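Local coordinates for cell division GTPase FtsZ, diverged (Clostridium botulinum C, PDB 3V3T), which belongs to the tubulin/FtsZ family of cytoskeletal GTPases, as a diverged FtsZ with a TubZ-like C-terminal domain, at residues 214-219 / 230-235. The protein carries 1 engineered substitution. Numbering follows the deposited sequence. Where two conformers were deposited one is given.
Sequences VILEFD and KSLKES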
loop_
_atom_site.group_PDB
_atom_site.type_symbol
_atom_site.label_atom_id
_atom_site.label_comp_id
_atom_site.label_asym_id
_atom_site.label_seq_id
_atom_site.Cartn_x
_atom_site.Cartn_y
_atom_site.Cartn_z
ATOM N N VAL A 214 -5.008 -2.225 6.593
ATOM C CA VAL A 214 -5.604 -3.325 5.832
ATOM C C VAL A 214 -7.057 -2.942 5.466
ATOM O O VAL A 214 -7.795 -2.409 6.295
ATOM C CB VAL A 214 -5.550 -4.670 6.609
ATOM C CG1 VAL A 214 -6.483 -5.704 5.986
ATOM C CG2 VAL A 214 -4.130 -5.204 6.628
ATOM N N ILE A 215 -7.447 -3.177 4.214
ATOM C CA ILE A 215 -8.793 -2.850 3.749
ATOM C C ILE A 215 -9.513 -4.153 3.433
ATOM O O ILE A 215 -8.982 -4.979 2.694
ATOM C CB ILE A 215 -8.748 -1.977 2.459
ATOM C CG1 ILE A 215 -7.895 -0.727 2.680
ATOM C CG2 ILE A 215 -10.161 -1.614 1.994
ATOM C CD1 ILE A 215 -7.677 0.103 1.430
ATOM N N LEU A 216 -10.706 -4.340 3.994
ATOM C CA LEU A 216 -11.491 -5.556 3.753
ATOM C C LEU A 216 -12.873 -5.246 3.214
ATOM O O LEU A 216 -13.537 -4.336 3.692
ATOM C CB LEU A 216 -11.672 -6.350 5.045
ATOM C CG LEU A 216 -10.392 -6.767 5.780
ATOM C CD1 LEU A 216 -10.728 -7.274 7.186
ATOM C CD2 LEU A 216 -9.642 -7.826 4.985
ATOM N N GLU A 217 -13.313 -6.016 2.227
ATOM C CA GLU A 217 -14.711 -5.993 1.835
ATOM C C GLU A 217 -15.357 -7.373 2.028
ATOM O O GLU A 217 -14.741 -8.407 1.770
ATOM C CB GLU A 217 -14.875 -5.448 0.416
ATOM C CG GLU A 217 -14.586 -3.946 0.335
ATOM C CD GLU A 217 -14.722 -3.374 -1.061
ATOM O OE1 GLU A 217 -15.118 -4.111 -1.980
ATOM O OE2 GLU A 217 -14.433 -2.174 -1.246
ATOM N N PHE A 218 -16.596 -7.380 2.502
ATOM C CA PHE A 218 -17.258 -8.629 2.832
ATOM C C PHE A 218 -18.686 -8.704 2.326
ATOM O O PHE A 218 -19.317 -7.681 2.045
ATOM C CB PHE A 218 -17.216 -8.894 4.337
ATOM C CG PHE A 218 -17.981 -7.899 5.159
ATOM C CD1 PHE A 218 -19.275 -8.175 5.579
ATOM C CD2 PHE A 218 -17.394 -6.698 5.544
ATOM C CE1 PHE A 218 -19.985 -7.261 6.356
ATOM C CE2 PHE A 218 -18.082 -5.783 6.317
ATOM C CZ PHE A 218 -19.387 -6.065 6.728
ATOM N N ASP A 219 -19.175 -9.940 2.234
ATOM C CA ASP A 219 -20.483 -10.240 1.673
ATOM C C ASP A 219 -21.628 -9.761 2.559
ATOM O O ASP A 219 -21.645 -10.031 3.760
ATOM C CB ASP A 219 -20.607 -11.749 1.457
ATOM C CG ASP A 219 -21.870 -12.129 0.723
ATOM O OD1 ASP A 219 -22.761 -11.269 0.584
ATOM O OD2 ASP A 219 -21.968 -13.295 0.290
ATOM N N LYS A 230 -13.753 -15.036 5.853
ATOM C CA LYS A 230 -13.481 -15.319 4.448
ATOM C C LYS A 230 -12.662 -14.173 3.851
ATOM O O LYS A 230 -11.643 -14.384 3.189
ATOM C CB LYS A 230 -14.808 -15.472 3.698
ATOM C CG LYS A 230 -14.695 -15.761 2.216
ATOM C CD LYS A 230 -16.064 -16.095 1.635
ATOM C CE LYS A 230 -16.028 -16.129 0.119
ATOM N NZ LYS A 230 -15.103 -17.178 -0.393
ATOM N N SER A 231 -13.110 -12.950 4.116
ATOM C CA SER A 231 -12.439 -11.769 3.614
ATOM C C SER A 231 -10.960 -11.702 4.036
ATOM O O SER A 231 -10.079 -11.436 3.208
ATOM C CB SER A 231 -13.201 -10.519 4.049
ATOM O OG SER A 231 -12.512 -9.360 3.635
ATOM N N LEU A 232 -10.687 -11.940 5.316
ATOM C CA LEU A 232 -9.304 -11.974 5.796
ATOM C C LEU A 232 -8.505 -13.122 5.177
ATOM O O LEU A 232 -7.377 -12.939 4.725
ATOM C CB LEU A 232 -9.256 -12.110 7.314
ATOM C CG LEU A 232 -9.220 -10.859 8.167
ATOM C CD1 LEU A 232 -9.376 -11.307 9.615
ATOM C CD2 LEU A 232 -7.910 -10.078 7.946
ATOM N N LYS A 233 -9.075 -14.318 5.173
ATOM C CA LYS A 233 -8.356 -15.436 4.589
ATOM C C LYS A 233 -7.961 -15.173 3.133
ATOM O O LYS A 233 -6.851 -15.520 2.704
ATOM C CB LYS A 233 -9.185 -16.697 4.680
ATOM C CG LYS A 233 -9.075 -17.372 6.033
ATOM C CD LYS A 233 -7.662 -17.901 6.285
ATOM C CE LYS A 233 -7.533 -18.434 7.707
ATOM N NZ LYS A 233 -6.196 -19.020 7.974
ATOM N N GLU A 234 -8.876 -14.564 2.382
ATOM C CA GLU A 234 -8.664 -14.314 0.960
ATOM C C GLU A 234 -7.976 -12.982 0.700
ATOM O O GLU A 234 -7.759 -12.604 -0.455
ATOM C CB GLU A 234 -10.000 -14.379 0.211
ATOM C CG GLU A 234 -10.625 -15.781 0.239
ATOM C CD GLU A 234 -11.921 -15.872 -0.543
ATOM O OE1 GLU A 234 -12.495 -14.815 -0.870
ATOM O OE2 GLU A 234 -12.366 -17.005 -0.831
ATOM N N SER A 235 -7.635 -12.270 1.770
ATOM C CA SER A 235 -7.147 -10.889 1.640
ATOM C C SER A 235 -5.869 -10.763 0.807
ATOM O O SER A 235 -4.953 -11.567 0.939
ATOM C CB SER A 235 -6.927 -10.259 3.018
ATOM O OG SER A 235 -6.528 -8.914 2.891
HETATM O O HOH W 1 -8.161 -7.476 1.577
#
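Ser231, facing strand 211-217 from helix 224-233, makes the one direct hydrogen bond between segments 214-219 and 230-235: its OG donates to Glu217 O over 3.1 Å. With OG anti to the backbone N of Ser231 (chi1 176°), the hydroxyl reaches the strand and meets the carbonyl from above its plane, 56° out of it, at a C=O...OG angle of 120°. Ser231 OG also rests against aliphatic carbon, 3.4 Å from Leu216 CB, so a single small side chain combines polar and apolar contact.

A second, less certain polar link runs through water. The water donates to Ile215 O at 2.9 Å and lies 2.5 Å from Ser235 OG, short enough to leave this leg doubtful; Ser235 OG is also hydrogen-bonded to Phe237 N. The carbonyls of Ile215 and Glu217, two residues apart, thus face the second segment, the first by way of this water and the second directly.

Apolar packing centres on Leu216, which points toward the helix between these polar links. CD1 of Leu216 touches Leu232 CG at 4.0 Å, the two side chains crossing at a slant, while Leu216 CD2 lies 3.5 Å from Ser231 OG, with Ser235 OG and Leu232 CD2 a little farther off. Farther along, Phe218 CB meets Ser231 CB at 4.3 Å, and the Phe218 side chain leads away to touch Ala227 and Leu228, earlier in the helix.

Strand 211-217 pairs antiparallel with strand 281-287 and has strand 160-165 parallel on its other side; the chain leaves it through a short loop into the helix: a beta-alpha unit in which the helix packs back on its own strand, here within the TubZ-like C-terminal domain.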